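Local coordinates for pyruvate-formate lyase-activating enzyme (Bacteroides vulgatus ATCC 8482, PDB 3CAN), which is a radical SAM superfamily protein whose domain, built of parallel beta-alpha units, is probably related to the TIM-barrel fold, at residues D23-C28 with R35-T40; E50-C55 with A89-P94. One frame throughout, in Å; residues are numbered along the deposited sequence.

Contact 1 (D23-C28 with R35-T40); sequences DILKRC and RAVDTT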
# COMPACT_ATOMS: atom_id res chain seq x y z
N ASP A 23 1.82 15.41 16.08
CA ASP A 23 0.89 15.16 17.18
C ASP A 23 0.20 13.79 17.04
O ASP A 23 0.13 13.02 18.00
CB ASP A 23 -0.15 16.26 17.25
CG ASP A 23 -1.04 16.13 18.47
OD1 ASP A 23 -0.52 16.19 19.60
OD2 ASP A 23 -2.24 15.92 18.28
N ILE A 24 -0.28 13.48 15.85
CA ILE A 24 -0.95 12.20 15.63
C ILE A 24 0.05 11.06 15.79
O ILE A 24 -0.25 10.05 16.41
CB ILE A 24 -1.62 12.14 14.25
CG1 ILE A 24 -2.73 13.20 14.13
CG2 ILE A 24 -2.15 10.71 13.98
CD1 ILE A 24 -3.80 13.17 15.22
N LEU A 25 1.24 11.23 15.23
CA LEU A 25 2.30 10.23 15.41
C LEU A 25 2.60 9.98 16.90
O LEU A 25 2.71 8.84 17.33
CB LEU A 25 3.56 10.66 14.67
CG LEU A 25 3.50 10.57 13.14
CD1 LEU A 25 4.76 11.21 12.54
CD2 LEU A 25 3.36 9.13 12.65
N LYS A 26 2.72 11.05 17.68
CA LYS A 26 2.93 10.89 19.13
C LYS A 26 1.80 10.10 19.80
O LYS A 26 2.06 9.18 20.58
CB LYS A 26 3.11 12.24 19.80
CG LYS A 26 4.48 12.82 19.53
CD LYS A 26 4.65 14.22 20.07
CE LYS A 26 6.09 14.65 19.98
NZ LYS A 26 6.22 16.08 20.39
N ARG A 27 0.57 10.44 19.48
CA ARG A 27 -0.60 9.74 20.03
C ARG A 27 -0.60 8.25 19.67
O ARG A 27 -0.87 7.39 20.51
CB ARG A 27 -1.89 10.40 19.54
CG ARG A 27 -2.13 11.77 20.14
CD ARG A 27 -3.27 12.49 19.44
NE ARG A 27 -3.42 13.85 19.95
CZ ARG A 27 -4.10 14.16 21.04
NH1 ARG A 27 -4.73 13.22 21.73
NH2 ARG A 27 -4.15 15.42 21.44
N CYS A 28 -0.28 7.95 18.42
CA CYS A 28 -0.20 6.55 17.97
C CYS A 28 0.92 5.78 18.68
O CYS A 28 0.75 4.61 19.03
CB CYS A 28 -0.04 6.49 16.45
SG CYS A 28 -1.52 6.98 15.53
N ARG A 35 4.10 2.96 13.07
CA ARG A 35 3.93 4.17 12.27
C ARG A 35 4.91 4.26 11.10
O ARG A 35 6.13 4.17 11.29
CB ARG A 35 4.13 5.40 13.16
CG ARG A 35 3.18 5.47 14.35
CD ARG A 35 3.76 6.31 15.46
NE ARG A 35 5.00 5.75 15.99
CZ ARG A 35 5.70 6.32 16.96
NH1 ARG A 35 5.27 7.41 17.55
NH2 ARG A 35 6.84 5.76 17.37
N ALA A 36 4.37 4.47 9.90
CA ALA A 36 5.17 4.69 8.69
C ALA A 36 4.75 6.00 8.07
O ALA A 36 3.56 6.29 8.01
CB ALA A 36 4.97 3.56 7.68
N VAL A 37 5.72 6.77 7.59
CA VAL A 37 5.43 8.10 7.05
C VAL A 37 6.15 8.31 5.72
O VAL A 37 7.36 8.15 5.62
CB VAL A 37 5.85 9.22 8.00
CG1 VAL A 37 5.49 10.58 7.41
CG2 VAL A 37 5.19 9.01 9.41
N ASP A 38 5.39 8.69 4.71
CA ASP A 38 5.93 9.12 3.41
C ASP A 38 6.49 10.54 3.53
O ASP A 38 5.72 11.49 3.74
CB ASP A 38 4.81 9.05 2.38
CG ASP A 38 5.23 9.48 0.98
OD1 ASP A 38 6.37 9.93 0.77
OD2 ASP A 38 4.35 9.42 0.08
N THR A 39 7.81 10.68 3.43
CA THR A 39 8.47 11.97 3.58
C THR A 39 9.05 12.48 2.24
O THR A 39 9.87 13.41 2.21
CB THR A 39 9.61 11.90 4.62
OG1 THR A 39 10.59 10.95 4.19
CG2 THR A 39 9.07 11.52 6.02
N THR A 40 8.59 11.89 1.14
CA THR A 40 9.10 12.22 -0.19
C THR A 40 9.19 13.74 -0.39
O THR A 40 10.25 14.26 -0.75
CB THR A 40 8.22 11.61 -1.29
OG1 THR A 40 8.09 10.18 -1.10
CG2 THR A 40 8.81 11.89 -2.68

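Contact 2 (E50-C55 with A89-P94); sequences EVMRNC and AEADFP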
# COMPACT_ATOMS: atom_id res chain seq x y z
N GLU A 50 12.23 15.43 13.11
CA GLU A 50 11.17 15.27 14.10
C GLU A 50 10.25 14.11 13.74
O GLU A 50 9.80 13.38 14.62
CB GLU A 50 10.35 16.56 14.26
CG GLU A 50 9.32 16.53 15.40
CD GLU A 50 9.94 16.41 16.80
OE1 GLU A 50 11.13 16.73 16.98
OE2 GLU A 50 9.21 15.99 17.73
N VAL A 51 9.95 13.93 12.46
CA VAL A 51 9.17 12.77 12.01
C VAL A 51 9.89 11.46 12.39
O VAL A 51 9.28 10.56 12.95
CB VAL A 51 8.87 12.79 10.50
CG1 VAL A 51 8.32 11.42 10.04
CG2 VAL A 51 7.87 13.91 10.18
N MSE A 52 11.19 11.39 12.14
CA MSE A 52 11.97 10.20 12.52
C MSE A 52 11.93 9.91 14.03
O MSE A 52 11.94 8.76 14.44
CB MSE A 52 13.41 10.31 12.03
CG MSE A 52 13.56 10.14 10.54
SE MSE A 52 15.43 10.01 9.98
CE MSE A 52 15.96 11.85 10.24
N ARG A 53 11.87 10.95 14.86
CA ARG A 53 11.76 10.74 16.29
C ARG A 53 10.41 10.14 16.71
O ARG A 53 10.27 9.64 17.83
CB ARG A 53 12.00 12.05 17.03
CG ARG A 53 13.46 12.45 17.07
CD ARG A 53 13.69 13.56 18.07
NE ARG A 53 13.44 14.86 17.47
CZ ARG A 53 14.33 15.54 16.74
NH1 ARG A 53 13.98 16.70 16.22
NH2 ARG A 53 15.56 15.08 16.52
N ASN A 54 9.43 10.16 15.80
CA ASN A 54 8.06 9.79 16.13
C ASN A 54 7.46 8.78 15.16
O ASN A 54 6.25 8.76 14.94
CB ASN A 54 7.21 11.05 16.22
CG ASN A 54 7.65 11.97 17.35
OD1 ASN A 54 7.41 11.68 18.54
ND2 ASN A 54 8.32 13.07 17.00
N CYS A 55 8.30 7.93 14.59
CA CYS A 55 7.79 6.83 13.79
C CYS A 55 8.80 5.71 13.71
O CYS A 55 9.92 5.84 14.22
CB CYS A 55 7.33 7.29 12.40
SG CYS A 55 8.67 7.69 11.25
N ALA A 89 19.16 8.24 5.22
CA ALA A 89 20.26 7.28 5.20
C ALA A 89 21.37 7.67 6.18
O ALA A 89 21.90 6.81 6.91
CB ALA A 89 20.81 7.15 3.79
N GLU A 90 21.72 8.96 6.19
CA GLU A 90 22.79 9.46 7.07
C GLU A 90 22.39 9.44 8.55
O GLU A 90 23.25 9.41 9.44
CB GLU A 90 23.21 10.88 6.67
CG GLU A 90 24.01 10.92 5.38
CD GLU A 90 24.35 12.33 4.91
OE1 GLU A 90 23.86 13.32 5.49
OE2 GLU A 90 25.12 12.45 3.94
N ALA A 91 21.08 9.46 8.80
CA ALA A 91 20.52 9.35 10.15
C ALA A 91 20.47 7.90 10.64
O ALA A 91 20.07 7.68 11.78
CB ALA A 91 19.13 9.96 10.18
N ASP A 92 20.87 6.95 9.80
CA ASP A 92 20.85 5.52 10.11
C ASP A 92 19.46 5.05 10.54
O ASP A 92 19.31 4.36 11.54
CB ASP A 92 21.90 5.17 11.17
CG ASP A 92 22.15 3.67 11.26
OD1 ASP A 92 21.97 2.95 10.26
OD2 ASP A 92 22.57 3.23 12.35
N PHE A 93 18.45 5.45 9.78
CA PHE A 93 17.06 5.23 10.12
C PHE A 93 16.41 4.36 9.03
O PHE A 93 16.71 4.54 7.85
CB PHE A 93 16.34 6.57 10.26
CG PHE A 93 14.96 6.48 10.83
CD1 PHE A 93 14.76 6.53 12.20
CD2 PHE A 93 13.86 6.31 10.01
CE1 PHE A 93 13.48 6.43 12.72
CE2 PHE A 93 12.59 6.22 10.55
CZ PHE A 93 12.40 6.27 11.90
N PRO A 94 15.52 3.41 9.41
CA PRO A 94 14.94 2.52 8.41
C PRO A 94 14.04 3.24 7.40
O PRO A 94 13.18 4.05 7.79
CB PRO A 94 14.11 1.53 9.23
CG PRO A 94 14.23 1.89 10.62
CD PRO A 94 15.07 3.08 10.78

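Contact 1 (D23-C28 with R35-T40)
The beta-alpha-beta unit formed by strand 6-10, helix 18-30 and strand 35-38 is closed here by L25 and C28 of the helix meeting R35 and V37 of the returning strand. Helix 23-28 and strand 35-38 run nearly antiparallel (161°), their axes approaching to 10.0 Å. L25 reaches in with its forked end: CD2 lies 3.7 Å from V37 CG2 and 3.8 Å from R35 CB, while CD1 rests on the same V37 methyl. C28 CB packs 3.9 Å from R35 CD, and the R35 side chain crosses that of L25 obliquely. R35 then bends at its third torsion (chi3 -62°), which turns the guanidinium back toward the helix backbone. Its NH2 makes a salt bridge with E56, beside the next strand, and this second anchor probably limits rotation of the planar group. I24 of the same helix packs on F9 and on I24 of the second subunit. R35 NH1 donates to L25 O at 2.9 Å with an N-H...O angle of 161°; the oxygen lies near the guanidinium plane, but the nitrogen stands well above the carbonyl plane of L25.

Contact 2 (E50-C55 with A89-P94)
F93 and M52 carry this contact, the selenomethionine side chain lying across one face of the phenyl ring. M52 CG sits over the centre of that face, 3.9 Å from the centroid of the F93 ring and only 10° off its normal, a clear CH-pi contact. From there the chain runs toward the root of the phenylalanine, and the two side chains pass in opposite directions. M52 SE stands 4.3 Å from the F93 ring centroid in an oblique Met-aromatic contact, and is nearer still to F93 CB, at 3.6 Å. A bend at chi3 (-72°) then swings the terminal methyl aside, where M52 CE meets A91 CB at 3.7 Å.

The segments connect the C-terminal end of helix 45-53 with the turn that leads from helix 79-90 into strand 95-101, two helices of the parallel alpha/beta domain; L58 of strand 57-61 in its sheet touches both M52 and F93. That turn is a Schellman motif: D92, the first residue to leave helical geometry, has a positive phi, and F93 follows in extended conformation. The F93 ring reaches the chain leaving helix 45-53 because its first torsion (chi1 -170°) swings CG away from the backbone N. C55 O meets the edge near the ring plane, 3.4 Å from F93 CZ; M52 O stands above the plane, on the same side as M52 CG, 3.3 Å from F93 CE1. P94 CD lies against the opposite face of the ring, off toward the rim. C55 SG approaches obliquely, 4.0 Å from F93 CZ.

Overall arrangement
Contact 1 is the more buried of the two and lies within one beta-alpha-beta unit, joining a helix to the strand that follows it; contact 2 is partly exposed and bridges segments more than thirty residues apart. They bury similar areas by different means: contact 1 combines aliphatic packing with a charged side chain bonded to a helix carbonyl, whereas contact 2 relies on selenium, sulfur and an aromatic ring. Their centres are about 11 Å apart, and they touch where R35 and L25 pack on N54 and the R35 carbonyl meets C55. The second subunit packs on helix 18-30 in contact 1, but touches neither segment of contact 2.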